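Local structure of folylpolyglutamate synthase/dihydrofolate synthase (Thermotoga maritima, 1O5Z) at residues Gly78-Ser83 / Ile96-Glu101; Ser173-Val178 / Val205-Gly210; Glu343-Val348 / Glu412-Val417; Val376-Met381 / Ser420-Gly425. The protein probably catalyses the ATP-dependent addition of L-glutamate to dihydropteroate and to tetrahydrofolate polyglutamates, as a magnesium-dependent ligase related to the Mur ligases. All coordinates share one frame; numbering follows the deposited sequence.

Interaction 1 of 4, residues Gly78-Ser83 / Ile96-Glu101; sequences GYRVGS and IRLNEE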
loop_
_atom_site.group_PDB
_atom_site.type_symbol
_atom_site.label_atom_id
_atom_site.label_comp_id
_atom_site.label_asym_id
_atom_site.label_seq_id
_atom_site.Cartn_x
_atom_site.Cartn_y
_atom_site.Cartn_z
ATOM N N GLY A 78 -17.568 13.130 -3.796
ATOM C CA GLY A 78 -17.442 14.535 -3.463
ATOM C C GLY A 78 -17.179 14.779 -1.997
ATOM O O GLY A 78 -17.236 15.924 -1.566
ATOM N N TYR A 79 -16.910 13.747 -1.217
ATOM C CA TYR A 79 -16.397 13.970 0.146
ATOM C C TYR A 79 -14.982 14.571 0.132
ATOM O O TYR A 79 -14.148 14.259 -0.737
ATOM C CB TYR A 79 -16.361 12.655 0.978
ATOM C CG TYR A 79 -17.718 12.052 1.274
ATOM C CD1 TYR A 79 -18.208 11.044 0.487
ATOM C CD2 TYR A 79 -18.508 12.493 2.332
ATOM C CE1 TYR A 79 -19.424 10.460 0.722
ATOM C CE2 TYR A 79 -19.774 11.927 2.570
ATOM C CZ TYR A 79 -20.205 10.895 1.737
ATOM O OH TYR A 79 -21.405 10.252 1.888
ATOM N N ARG A 80 -14.698 15.379 1.148
ATOM C CA ARG A 80 -13.347 15.817 1.379
ATOM C C ARG A 80 -12.677 14.708 2.186
ATOM O O ARG A 80 -13.025 14.494 3.371
ATOM C CB ARG A 80 -13.326 17.142 2.120
ATOM C CG ARG A 80 -11.970 17.795 2.187
ATOM C CD ARG A 80 -12.003 19.247 2.655
ATOM N NE ARG A 80 -11.303 20.013 1.631
ATOM C CZ ARG A 80 -10.209 20.739 1.792
ATOM N NH1 ARG A 80 -9.667 20.936 2.965
ATOM N NH2 ARG A 80 -9.675 21.314 0.748
ATOM N N VAL A 81 -11.701 14.042 1.563
ATOM C CA VAL A 81 -11.126 12.829 2.095
ATOM C C VAL A 81 -9.643 12.982 2.405
ATOM O O VAL A 81 -8.878 13.366 1.546
ATOM C CB VAL A 81 -11.312 11.666 1.076
ATOM C CG1 VAL A 81 -10.704 10.337 1.547
ATOM C CG2 VAL A 81 -12.785 11.489 0.775
ATOM N N GLY A 82 -9.239 12.657 3.634
ATOM C CA GLY A 82 -7.833 12.437 3.938
ATOM C C GLY A 82 -7.577 10.947 3.826
ATOM O O GLY A 82 -8.419 10.138 4.160
ATOM N N SER A 83 -6.433 10.562 3.306
ATOM C CA SER A 83 -6.085 9.166 3.222
ATOM C C SER A 83 -4.620 9.015 3.619
ATOM O O SER A 83 -3.770 9.864 3.350
ATOM C CB SER A 83 -6.385 8.588 1.818
ATOM O OG SER A 83 -5.746 9.320 0.787
ATOM N N ILE A 96 0.406 10.636 2.737
ATOM C CA ILE A 96 -0.641 11.561 3.229
ATOM C C ILE A 96 -1.254 12.333 2.066
ATOM O O ILE A 96 -0.567 13.020 1.340
ATOM C CB ILE A 96 -0.039 12.548 4.238
ATOM C CG1 ILE A 96 0.741 11.794 5.327
ATOM C CG2 ILE A 96 -1.106 13.375 4.866
ATOM C CD1 ILE A 96 1.444 12.716 6.277
ATOM N N ARG A 97 -2.565 12.208 1.923
ATOM C CA ARG A 97 -3.262 12.719 0.777
ATOM C C ARG A 97 -4.527 13.419 1.184
ATOM O O ARG A 97 -5.114 13.119 2.209
ATOM C CB ARG A 97 -3.584 11.590 -0.181
ATOM C CG ARG A 97 -2.468 10.693 -0.367
ATOM C CD ARG A 97 -2.660 9.748 -1.522
ATOM N NE ARG A 97 -1.612 8.739 -1.496
ATOM C CZ ARG A 97 -1.587 7.662 -2.242
ATOM N NH1 ARG A 97 -2.545 7.427 -3.141
ATOM N NH2 ARG A 97 -0.559 6.833 -2.125
ATOM N N LEU A 98 -4.870 14.412 0.383
ATOM C CA LEU A 98 -6.123 15.137 0.445
ATOM C C LEU A 98 -6.754 14.958 -0.935
ATOM O O LEU A 98 -6.186 15.359 -1.961
ATOM C CB LEU A 98 -5.887 16.617 0.705
ATOM C CG LEU A 98 -7.092 17.551 0.776
ATOM C CD1 LEU A 98 -8.046 17.158 1.881
ATOM C CD2 LEU A 98 -6.537 18.957 0.985
ATOM N N ASN A 99 -7.893 14.285 -0.925
ATOM C CA ASN A 99 -8.634 14.023 -2.113
ATOM C C ASN A 99 -7.709 13.329 -3.083
ATOM O O ASN A 99 -7.737 13.566 -4.262
ATOM C CB ASN A 99 -9.226 15.321 -2.641
ATOM C CG ASN A 99 -10.232 15.941 -1.647
ATOM O OD1 ASN A 99 -10.833 15.213 -0.881
ATOM N ND2 ASN A 99 -10.449 17.260 -1.716
ATOM N N GLU A 100 -6.877 12.462 -2.523
ATOM C CA GLU A 100 -5.965 11.614 -3.274
ATOM C C GLU A 100 -4.854 12.374 -4.003
ATOM O O GLU A 100 -4.208 11.852 -4.884
ATOM C CB GLU A 100 -6.776 10.660 -4.158
ATOM C CG GLU A 100 -7.333 9.472 -3.359
ATOM C CD GLU A 100 -6.245 8.610 -2.789
ATOM O OE1 GLU A 100 -5.250 8.324 -3.520
ATOM O OE2 GLU A 100 -6.370 8.188 -1.633
ATOM N N GLU A 101 -4.596 13.604 -3.592
ATOM C CA GLU A 101 -3.436 14.318 -4.042
ATOM C C GLU A 101 -2.416 14.260 -2.911
ATOM O O GLU A 101 -2.774 14.441 -1.791
ATOM C CB GLU A 101 -3.794 15.753 -4.369
ATOM C CG GLU A 101 -4.475 15.943 -5.708
ATOM C CD GLU A 101 -3.613 15.428 -6.877
ATOM O OE1 GLU A 101 -2.603 16.126 -7.246
ATOM O OE2 GLU A 101 -3.937 14.325 -7.420
HETATM O O HOH W 1 -12.822 18.887 -0.917
HETATM O O HOH W 2 -7.382 11.430 0.123
#
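Val81 and Asn99 face each other at the open end of the beta hairpin of strands 81-84 and 96-98, away from its connecting loop, at one margin of the large Mur ligase middle domain sheet. Ser83 and Arg97 form an antiparallel hydrogen-bonded pair, with Ser83 N to Arg97 O at 3.1 Å, while Gly82 and Leu98 make the non-hydrogen-bonded pair beside it. Asn99, in a type I' turn that leads into strand 101-102, carries the ladder one step further. Its N reaches Val81 O at 2.8 Å, and its side-chain OD1 takes the nearly straight bond from Val81 N, also 2.8 Å (174°), standing in for a strand carbonyl.

Leu98 packs on Arg80: its CD1 lies 4.1 Å above the guanidinium plane, over its centre; NH1 of that group bonds to Lys147 O. A water at the guanidinium edge links Arg80 NE to Asn99 ND2.

On the face of Ser83 and Arg97, Arg97 NH1 forms a salt bridge in its own plane to the syn lone pair of Glu100 OE1, 2.9 Å away, and its NE bonds to Glu94 O. Glu100 OE2 accepts from Tyr85 OH and is met by Ser83 OG at 2.7 Å, from above the carboxylate plane.

Interaction 2 of 4, residues Ser173-Val178 / Val205-Gly210; sequences STIVTV and VPLVTG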
loop_
_atom_site.group_PDB
_atom_site.type_symbol
_atom_site.label_atom_id
_atom_site.label_comp_id
_atom_site.label_asym_id
_atom_site.label_seq_id
_atom_site.Cartn_x
_atom_site.Cartn_y
_atom_site.Cartn_z
ATOM N N SER A 173 -14.236 -1.017 10.397
ATOM C CA SER A 173 -12.892 -1.602 10.506
ATOM C C SER A 173 -12.872 -2.760 9.522
ATOM O O SER A 173 -13.793 -3.591 9.487
ATOM C CB SER A 173 -12.640 -2.146 11.909
ATOM O OG SER A 173 -12.869 -1.141 12.882
ATOM N N THR A 174 -11.831 -2.781 8.706
ATOM C CA THR A 174 -11.662 -3.793 7.678
ATOM C C THR A 174 -10.380 -4.550 7.913
ATOM O O THR A 174 -9.321 -3.940 8.153
ATOM C CB THR A 174 -11.634 -3.088 6.327
ATOM O OG1 THR A 174 -12.871 -2.369 6.177
ATOM C CG2 THR A 174 -11.561 -4.104 5.115
ATOM N N ILE A 175 -10.474 -5.872 7.909
ATOM C CA ILE A 175 -9.281 -6.701 7.885
ATOM C C ILE A 175 -9.279 -7.495 6.585
ATOM O O ILE A 175 -9.991 -8.503 6.435
ATOM C CB ILE A 175 -9.216 -7.601 9.116
ATOM C CG1 ILE A 175 -9.158 -6.721 10.386
ATOM C CG2 ILE A 175 -7.955 -8.491 9.038
ATOM C CD1 ILE A 175 -9.361 -7.453 11.698
ATOM N N VAL A 176 -8.518 -7.008 5.614
ATOM C CA VAL A 176 -8.678 -7.516 4.264
ATOM C C VAL A 176 -8.345 -9.012 4.245
ATOM O O VAL A 176 -9.166 -9.836 3.821
ATOM C CB VAL A 176 -7.817 -6.756 3.226
ATOM C CG1 VAL A 176 -8.136 -7.294 1.797
ATOM C CG2 VAL A 176 -8.030 -5.248 3.294
ATOM N N THR A 177 -7.128 -9.336 4.717
ATOM C CA THR A 177 -6.670 -10.702 4.925
ATOM C C THR A 177 -5.833 -10.872 6.183
ATOM O O THR A 177 -5.329 -9.919 6.753
ATOM C CB THR A 177 -5.813 -11.261 3.711
ATOM O OG1 THR A 177 -4.526 -10.576 3.553
ATOM C CG2 THR A 177 -6.598 -11.116 2.377
ATOM N N VAL A 178 -5.677 -12.142 6.555
ATOM C CA VAL A 178 -4.719 -12.561 7.543
ATOM C C VAL A 178 -3.888 -13.707 6.956
ATOM O O VAL A 178 -4.382 -14.832 6.831
ATOM C CB VAL A 178 -5.435 -13.026 8.828
ATOM C CG1 VAL A 178 -4.400 -13.502 9.863
ATOM C CG2 VAL A 178 -6.409 -11.918 9.358
ATOM N N VAL A 205 -18.691 -1.150 16.143
ATOM C CA VAL A 205 -18.261 -0.729 14.827
ATOM C C VAL A 205 -18.211 -1.976 14.007
ATOM O O VAL A 205 -17.603 -2.947 14.402
ATOM C CB VAL A 205 -16.840 -0.096 14.856
ATOM C CG1 VAL A 205 -16.278 0.117 13.459
ATOM C CG2 VAL A 205 -16.857 1.214 15.621
ATOM N N PRO A 206 -18.831 -1.973 12.847
ATOM C CA PRO A 206 -18.784 -3.177 12.011
ATOM C C PRO A 206 -17.366 -3.559 11.608
ATOM O O PRO A 206 -16.435 -2.732 11.655
ATOM C CB PRO A 206 -19.602 -2.795 10.780
ATOM C CG PRO A 206 -19.599 -1.277 10.783
ATOM C CD PRO A 206 -19.643 -0.900 12.233
ATOM N N LEU A 207 -17.219 -4.831 11.246
ATOM C CA LEU A 207 -15.969 -5.368 10.712
ATOM C C LEU A 207 -16.266 -5.988 9.346
ATOM O O LEU A 207 -17.240 -6.773 9.198
ATOM C CB LEU A 207 -15.423 -6.472 11.627
ATOM C CG LEU A 207 -14.422 -7.451 10.977
ATOM C CD1 LEU A 207 -13.106 -6.699 10.605
ATOM C CD2 LEU A 207 -14.157 -8.625 11.904
ATOM N N VAL A 208 -15.405 -5.674 8.382
ATOM C CA VAL A 208 -15.426 -6.331 7.077
ATOM C C VAL A 208 -14.131 -7.087 6.821
ATOM O O VAL A 208 -13.049 -6.555 7.031
ATOM C CB VAL A 208 -15.631 -5.313 5.986
ATOM C CG1 VAL A 208 -15.630 -5.980 4.618
ATOM C CG2 VAL A 208 -16.896 -4.584 6.237
ATOM N N THR A 209 -14.244 -8.332 6.363
ATOM C CA THR A 209 -13.068 -9.127 6.003
ATOM C C THR A 209 -13.144 -9.922 4.689
ATOM O O THR A 209 -14.194 -10.489 4.301
ATOM C CB THR A 209 -12.599 -10.023 7.203
ATOM O OG1 THR A 209 -11.354 -10.689 6.882
ATOM C CG2 THR A 209 -13.609 -11.108 7.521
ATOM N N GLY A 210 -11.992 -9.941 4.013
ATOM C CA GLY A 210 -11.780 -10.750 2.814
ATOM C C GLY A 210 -11.128 -12.070 3.137
ATOM O O GLY A 210 -10.665 -12.770 2.243
HETATM O O HOH W 3 -14.887 -2.745 14.395
#
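Thr209 OG1 donates to Ile175 O at 2.6 Å, a short bond at the end of a parallel pair of strands, 173-175 and 207-209, in the P-loop-type sheet of the Mur ligase middle domain. The hydroxyl is put there by chi1 of -174°, which sets OG1 opposite the backbone N and points it at the carbonyl oxygen, nearly in line with the C=O; OG1 is also bonded to Glu211 N. Three backbone bonds make up the regular ladder: Ser173 N to Pro206 O, Val208 N to Ser173 O at 2.9 Å, and Ile175 N to Val208 O at 2.8 Å. Beyond them the regular ladder ends, and Gly210 N makes weak bonds to both Ile175 O and Val176 O.

At the opposite end a water lies between Ser173 OG and Val205 O, within bonding distance of both, and Ser173 OG is bonded to Ile200 O as well. Val205 CG1 covers this hydroxyl at 3.7 Å.

The packing differs on the two faces. Thr174 and Val208 lie side by side, pointing the same way, against helix 271-286, where Thr174 OG1 is hydrogen-bonded to Thr282. Ile175, Leu207 and Thr209 occupy the other face, and helix 214-227 packs on Ile175 and Thr209. Here Leu207 reaches across the strand gap: its CD1 comes within 3.4 Å of Ser173 O and 4.0 Å of Ile175 CG1.

Interaction 3 of 4, residues Glu343-Val348 / Glu412-Val417; sequences EPLSLV and ERATVV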
loop_
_atom_site.group_PDB
_atom_site.type_symbol
_atom_site.label_atom_id
_atom_site.label_comp_id
_atom_site.label_asym_id
_atom_site.label_seq_id
_atom_site.Cartn_x
_atom_site.Cartn_y
_atom_site.Cartn_z
ATOM N N GLU A 343 2.862 -13.093 -24.873
ATOM C CA GLU A 343 3.779 -11.979 -25.026
ATOM C C GLU A 343 5.229 -12.305 -24.730
ATOM O O GLU A 343 5.505 -12.987 -23.739
ATOM C CB GLU A 343 3.348 -10.859 -24.105
ATOM C CG GLU A 343 2.149 -10.114 -24.639
ATOM C CD GLU A 343 2.551 -9.214 -25.786
ATOM O OE1 GLU A 343 3.248 -8.178 -25.506
ATOM O OE2 GLU A 343 2.189 -9.581 -26.941
ATOM N N PRO A 344 6.138 -11.854 -25.604
ATOM C CA PRO A 344 7.565 -11.880 -25.301
ATOM C C PRO A 344 7.870 -10.845 -24.263
ATOM O O PRO A 344 7.360 -9.731 -24.359
ATOM C CB PRO A 344 8.228 -11.495 -26.621
ATOM C CG PRO A 344 7.180 -10.792 -27.387
ATOM C CD PRO A 344 5.876 -11.356 -26.967
ATOM N N LEU A 345 8.675 -11.216 -23.278
ATOM C CA LEU A 345 8.946 -10.381 -22.126
ATOM C C LEU A 345 10.420 -10.259 -21.845
ATOM O O LEU A 345 11.193 -11.154 -22.148
ATOM C CB LEU A 345 8.316 -10.956 -20.876
ATOM C CG LEU A 345 6.800 -11.076 -20.855
ATOM C CD1 LEU A 345 6.435 -11.702 -19.533
ATOM C CD2 LEU A 345 6.085 -9.709 -21.062
ATOM N N SER A 346 10.772 -9.132 -21.256
ATOM C CA SER A 346 12.112 -8.843 -20.798
ATOM C C SER A 346 11.997 -8.557 -19.300
ATOM O O SER A 346 10.961 -8.145 -18.836
ATOM C CB SER A 346 12.689 -7.625 -21.529
ATOM O OG SER A 346 12.912 -7.904 -22.887
ATOM N N LEU A 347 13.058 -8.848 -18.559
ATOM C CA LEU A 347 13.116 -8.724 -17.123
ATOM C C LEU A 347 14.249 -7.800 -16.833
ATOM O O LEU A 347 15.362 -8.043 -17.297
ATOM C CB LEU A 347 13.491 -10.049 -16.479
ATOM C CG LEU A 347 13.663 -10.088 -14.961
ATOM C CD1 LEU A 347 12.415 -9.615 -14.205
ATOM C CD2 LEU A 347 13.941 -11.523 -14.630
ATOM N N VAL A 348 13.959 -6.776 -16.036
ATOM C CA VAL A 348 14.978 -5.967 -15.415
ATOM C C VAL A 348 14.847 -6.236 -13.920
ATOM O O VAL A 348 13.823 -5.910 -13.314
ATOM C CB VAL A 348 14.819 -4.486 -15.783
ATOM C CG1 VAL A 348 15.888 -3.613 -15.090
ATOM C CG2 VAL A 348 14.857 -4.327 -17.330
ATOM N N GLU A 412 12.803 -3.365 -25.784
ATOM C CA GLU A 412 11.757 -3.193 -26.778
ATOM C C GLU A 412 10.474 -3.882 -26.301
ATOM O O GLU A 412 9.360 -3.372 -26.524
ATOM C CB GLU A 412 12.174 -3.863 -28.084
ATOM C CG GLU A 412 13.595 -3.568 -28.516
ATOM C CD GLU A 412 13.741 -2.196 -29.161
ATOM O OE1 GLU A 412 13.240 -1.189 -28.603
ATOM O OE2 GLU A 412 14.367 -2.123 -30.244
ATOM N N ARG A 413 10.653 -5.053 -25.669
ATOM C CA ARG A 413 9.573 -5.889 -25.226
ATOM C C ARG A 413 8.930 -5.309 -24.016
ATOM O O ARG A 413 9.525 -4.518 -23.311
ATOM C CB ARG A 413 10.078 -7.277 -24.862
ATOM C CG ARG A 413 10.661 -8.078 -26.012
ATOM C CD ARG A 413 11.462 -9.287 -25.489
ATOM N NE ARG A 413 12.065 -10.119 -26.515
ATOM C CZ ARG A 413 13.370 -10.193 -26.794
ATOM N NH1 ARG A 413 14.281 -9.478 -26.152
ATOM N NH2 ARG A 413 13.774 -11.014 -27.750
ATOM N N ALA A 414 7.691 -5.714 -23.786
ATOM C CA ALA A 414 7.068 -5.515 -22.501
ATOM C C ALA A 414 8.047 -5.959 -21.362
ATOM O O ALA A 414 8.560 -7.097 -21.360
ATOM C CB ALA A 414 5.732 -6.270 -22.452
ATOM N N THR A 415 8.335 -5.030 -20.435
ATOM C CA THR A 415 9.451 -5.173 -19.499
ATOM C C THR A 415 8.940 -5.231 -18.083
ATOM O O THR A 415 8.210 -4.339 -17.658
ATOM C CB THR A 415 10.399 -4.004 -19.639
ATOM O OG1 THR A 415 11.002 -4.044 -20.926
ATOM C CG2 THR A 415 11.584 -4.130 -18.685
ATOM N N VAL A 416 9.339 -6.278 -17.360
ATOM C CA VAL A 416 9.028 -6.479 -15.967
ATOM C C VAL A 416 10.200 -5.922 -15.160
ATOM O O VAL A 416 11.314 -6.375 -15.294
ATOM C CB VAL A 416 8.841 -7.973 -15.629
ATOM C CG1 VAL A 416 8.666 -8.155 -14.117
ATOM C CG2 VAL A 416 7.669 -8.582 -16.401
ATOM N N VAL A 417 9.920 -4.918 -14.326
ATOM C CA VAL A 417 10.895 -4.333 -13.436
ATOM C C VAL A 417 10.558 -4.792 -12.005
ATOM O O VAL A 417 9.531 -4.444 -11.442
ATOM C CB VAL A 417 10.877 -2.780 -13.553
ATOM C CG1 VAL A 417 11.908 -2.161 -12.624
ATOM C CG2 VAL A 417 11.148 -2.348 -14.979
HETATM O O HOH W 4 6.384 -7.660 -25.682
#
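Two adjacent parallel strands at the middle of the mixed sheet of the C-terminal glutamate ligase domain, 345-349 and 414-418, meet here with Ser346 beside Thr415, Leu347 beside Val416 and Val348 beside Val417. Three fairly straight backbone bonds hold them: Ser346 N to Ala414 O, Val416 N to Ser346 O at 2.9 Å, and Val348 N to Val416 O at 2.8 Å. Before the ladder begins, a water spans the gap, donating to Pro344 O and Glu343 OE1 and accepting from Ala414 N.

On one face the contact is apolar. Leu345 CD2 approaches Ala414 CB at 3.7 Å, and Leu347 leans its CD1 obliquely over Val416 CG1. In Leu347, CG lies opposite the backbone N (chi1 177°), and with the chi2 turn CD1 comes within 3.6 Å of Val416 O.

The other face is more mixed. Val348 CG2 and Thr415 CG2 touch methyl to methyl at 3.5 Å, with Thr415 OG1 turned instead to Arg413 O, 2.8 Å away, and bonded to Thr411 OG1 too. Arg413 runs out extended past Ser346, its CD 3.3 Å from the serine OG. That hydroxyl is buried by the aliphatic part of the arginine and has no hydrogen-bonding partner in the model.

Strand 316-320 flanks 414-418, and strand 370-373 flanks 345-349, so the pair is enclosed within the sheet. Helix 326-339 covers the Leu345 and Val416 face through Leu332 and Leu336, with Phe368 packing on Leu345, Leu347 and Val416.

Interaction 4 of 4, residues Val376-Met381 / Ser420-Gly425; sequences VPSPRM and SLFLVG. With SO4 (sulfate ion), chain D.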
loop_
_atom_site.group_PDB
_atom_site.type_symbol
_atom_site.label_atom_id
_atom_site.label_comp_id
_atom_site.label_asym_id
_atom_site.label_seq_id
_atom_site.Cartn_x
_atom_site.Cartn_y
_atom_site.Cartn_z
ATOM N N VAL A 376 20.196 -2.152 -7.759
ATOM C CA VAL A 376 19.289 -1.367 -6.933
ATOM C C VAL A 376 19.927 -0.023 -6.546
ATOM O O VAL A 376 21.050 0.037 -6.026
ATOM C CB VAL A 376 18.878 -2.105 -5.677
ATOM C CG1 VAL A 376 17.936 -1.244 -4.855
ATOM C CG2 VAL A 376 18.212 -3.444 -6.024
ATOM N N PRO A 377 19.209 1.056 -6.850
ATOM C CA PRO A 377 19.677 2.412 -6.610
ATOM C C PRO A 377 19.424 2.781 -5.133
ATOM O O PRO A 377 18.278 3.239 -4.716
ATOM C CB PRO A 377 18.812 3.238 -7.567
ATOM C CG PRO A 377 17.539 2.530 -7.599
ATOM C CD PRO A 377 17.877 1.063 -7.503
ATOM N N SER A 378 20.465 2.504 -4.349
ATOM C CA SER A 378 20.401 2.583 -2.905
ATOM C C SER A 378 21.786 2.268 -2.408
ATOM O O SER A 378 22.425 1.336 -2.905
ATOM C CB SER A 378 19.418 1.565 -2.333
ATOM O OG SER A 378 19.483 1.557 -0.924
ATOM N N PRO A 379 22.250 3.027 -1.419
ATOM C CA PRO A 379 23.530 2.733 -0.791
ATOM C C PRO A 379 23.510 1.398 -0.061
ATOM O O PRO A 379 24.566 0.879 0.301
ATOM C CB PRO A 379 23.735 3.905 0.202
ATOM C CG PRO A 379 22.695 4.958 -0.170
ATOM C CD PRO A 379 21.583 4.197 -0.810
ATOM N N ARG A 380 22.308 0.880 0.175
ATOM C CA ARG A 380 22.106 -0.461 0.713
ATOM C C ARG A 380 22.503 -1.581 -0.256
ATOM O O ARG A 380 22.730 -2.700 0.188
ATOM C CB ARG A 380 20.642 -0.650 1.182
ATOM C CG ARG A 380 20.446 -0.501 2.714
ATOM C CD ARG A 380 19.081 0.090 3.186
ATOM N NE ARG A 380 17.883 -0.423 2.493
ATOM C CZ ARG A 380 17.346 -1.643 2.699
ATOM N NH1 ARG A 380 17.920 -2.494 3.570
ATOM N NH2 ARG A 380 16.240 -2.031 2.029
ATOM N N MET A 381 22.605 -1.296 -1.554
ATOM C CA MET A 381 22.926 -2.342 -2.540
ATOM C C MET A 381 24.365 -2.837 -2.433
ATOM O O MET A 381 25.269 -2.091 -2.744
ATOM C CB MET A 381 22.654 -1.849 -3.976
ATOM C CG MET A 381 23.197 -2.751 -5.108
ATOM S SD MET A 381 22.252 -4.278 -5.247
ATOM C CE MET A 381 23.466 -5.365 -5.969
ATOM N N SER A 420 12.987 -5.480 -6.047
ATOM C CA SER A 420 13.270 -4.479 -5.026
ATOM C C SER A 420 12.275 -3.352 -5.165
ATOM O O SER A 420 12.071 -2.870 -6.253
ATOM C CB SER A 420 14.671 -3.918 -5.239
ATOM O OG SER A 420 14.876 -2.692 -4.562
ATOM N N LEU A 421 11.647 -2.967 -4.056
ATOM C CA LEU A 421 10.779 -1.794 -3.966
ATOM C C LEU A 421 11.493 -0.481 -4.245
ATOM O O LEU A 421 10.943 0.389 -4.891
ATOM C CB LEU A 421 10.179 -1.744 -2.580
ATOM C CG LEU A 421 9.107 -2.826 -2.353
ATOM C CD1 LEU A 421 8.664 -2.876 -0.928
ATOM C CD2 LEU A 421 7.896 -2.527 -3.224
ATOM N N PHE A 422 12.715 -0.335 -3.723
ATOM C CA PHE A 422 13.617 0.776 -4.091
ATOM C C PHE A 422 13.760 0.862 -5.602
ATOM O O PHE A 422 13.545 1.902 -6.176
ATOM C CB PHE A 422 15.001 0.567 -3.513
ATOM C CG PHE A 422 15.170 1.093 -2.159
ATOM C CD1 PHE A 422 15.519 0.247 -1.094
ATOM C CD2 PHE A 422 15.012 2.440 -1.907
ATOM C CE1 PHE A 422 15.698 0.744 0.233
ATOM C CE2 PHE A 422 15.178 2.960 -0.575
ATOM C CZ PHE A 422 15.537 2.105 0.493
ATOM N N LEU A 423 14.136 -0.244 -6.230
ATOM C CA LEU A 423 14.250 -0.285 -7.679
ATOM C C LEU A 423 12.939 0.137 -8.363
ATOM O O LEU A 423 12.917 1.012 -9.244
ATOM C CB LEU A 423 14.635 -1.683 -8.147
ATOM C CG LEU A 423 14.670 -1.834 -9.667
ATOM C CD1 LEU A 423 15.823 -0.966 -10.260
ATOM C CD2 LEU A 423 14.802 -3.259 -10.042
ATOM N N VAL A 424 11.838 -0.490 -7.989
ATOM C CA VAL A 424 10.581 -0.143 -8.634
ATOM C C VAL A 424 10.170 1.337 -8.419
ATOM O O VAL A 424 9.735 1.996 -9.338
ATOM C CB VAL A 424 9.488 -1.097 -8.223
ATOM C CG1 VAL A 424 8.173 -0.641 -8.785
ATOM C CG2 VAL A 424 9.831 -2.518 -8.739
ATOM N N GLY A 425 10.313 1.864 -7.221
ATOM C CA GLY A 425 9.902 3.212 -6.965
ATOM C C GLY A 425 10.754 4.177 -7.734
ATOM O O GLY A 425 10.270 5.206 -8.177
HETATM S S SO4 D . 13.848 -3.570 -1.224
HETATM O O1 SO4 D . 14.952 -4.045 -2.031
HETATM O O2 SO4 D . 14.150 -3.694 0.192
HETATM O O3 SO4 D . 13.627 -2.161 -1.472
HETATM O O4 SO4 D . 12.667 -4.355 -1.598
#
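Phe422, in the first turn of helix 421-433, makes the largest contribution to the contact between this helix and the loop 376-381 of the glutamate ligase domain. Its CB rests on Val376 CG1 at 3.7 Å, the side chains crossing at about a right angle. From CG to CD1 the ring passes the bound sulfate, with CD1 3.1 Å from its O3. CE1 then meets Arg380, whose NH2 lies at the ring edge, 3.3 Å away and near its plane. CZ, at the tip, lies 4.0 Å from Arg380 NE. The guanidinium is tilted 51° to the ring and meets CE1 with its own edge, so this is not a face-on cation-pi stack. Ser378 OG sits 4.0 Å above one face, offset toward the rim. An ST turn fixes that hydroxyl, which accepts from Arg380 N.

The sulfate, probably from the crystallisation liquor, occupies the N-terminal end of the helix. Leu421 N and Phe422 N each donate to it, the latter to O3 at 3.0 Å (171°), and Ser420 OG gives a bond to O1. Ser420 is also the N-cap: its OG accepts from Leu423 N (177°). Arg380 NH2 approaches sulfate O2 at 3.2 Å, which would add positive charge beside the anion; its NH1 has a long, weak ion pair with Asp354.

Pro377 CD packs on Leu423 CD1. The loop follows strand 370-373 and leads to helix 384-394, while the helix follows strand 414-418 after two residues; its Gly425 O bonds to Ser90 OG of the middle domain.

How the interactions relate
Along the chain the contacts are in series, except that interactions 3 and 4 interleave. Interactions 1 and 2 share a mixed middle-domain sheet, the hairpin toward one edge and the parallel pair toward the other, their centres about 22 Å apart. Interaction 3 lies in the separate sheet of the glutamate ligase domain, about 36 Å from interaction 2 between centres. Strand 414-418 is followed after two residues by helix 421-433, and interactions 3 and 4 touch, Val417 O meeting Val424 CG2 at 3.3 Å. Interactions 1 and 4 are about 12 Å apart by nearest atoms; the Gly425 O to Ser90 OG bond ties the helix to the middle domain, consistent with the multidomain build of Mur-type ligases.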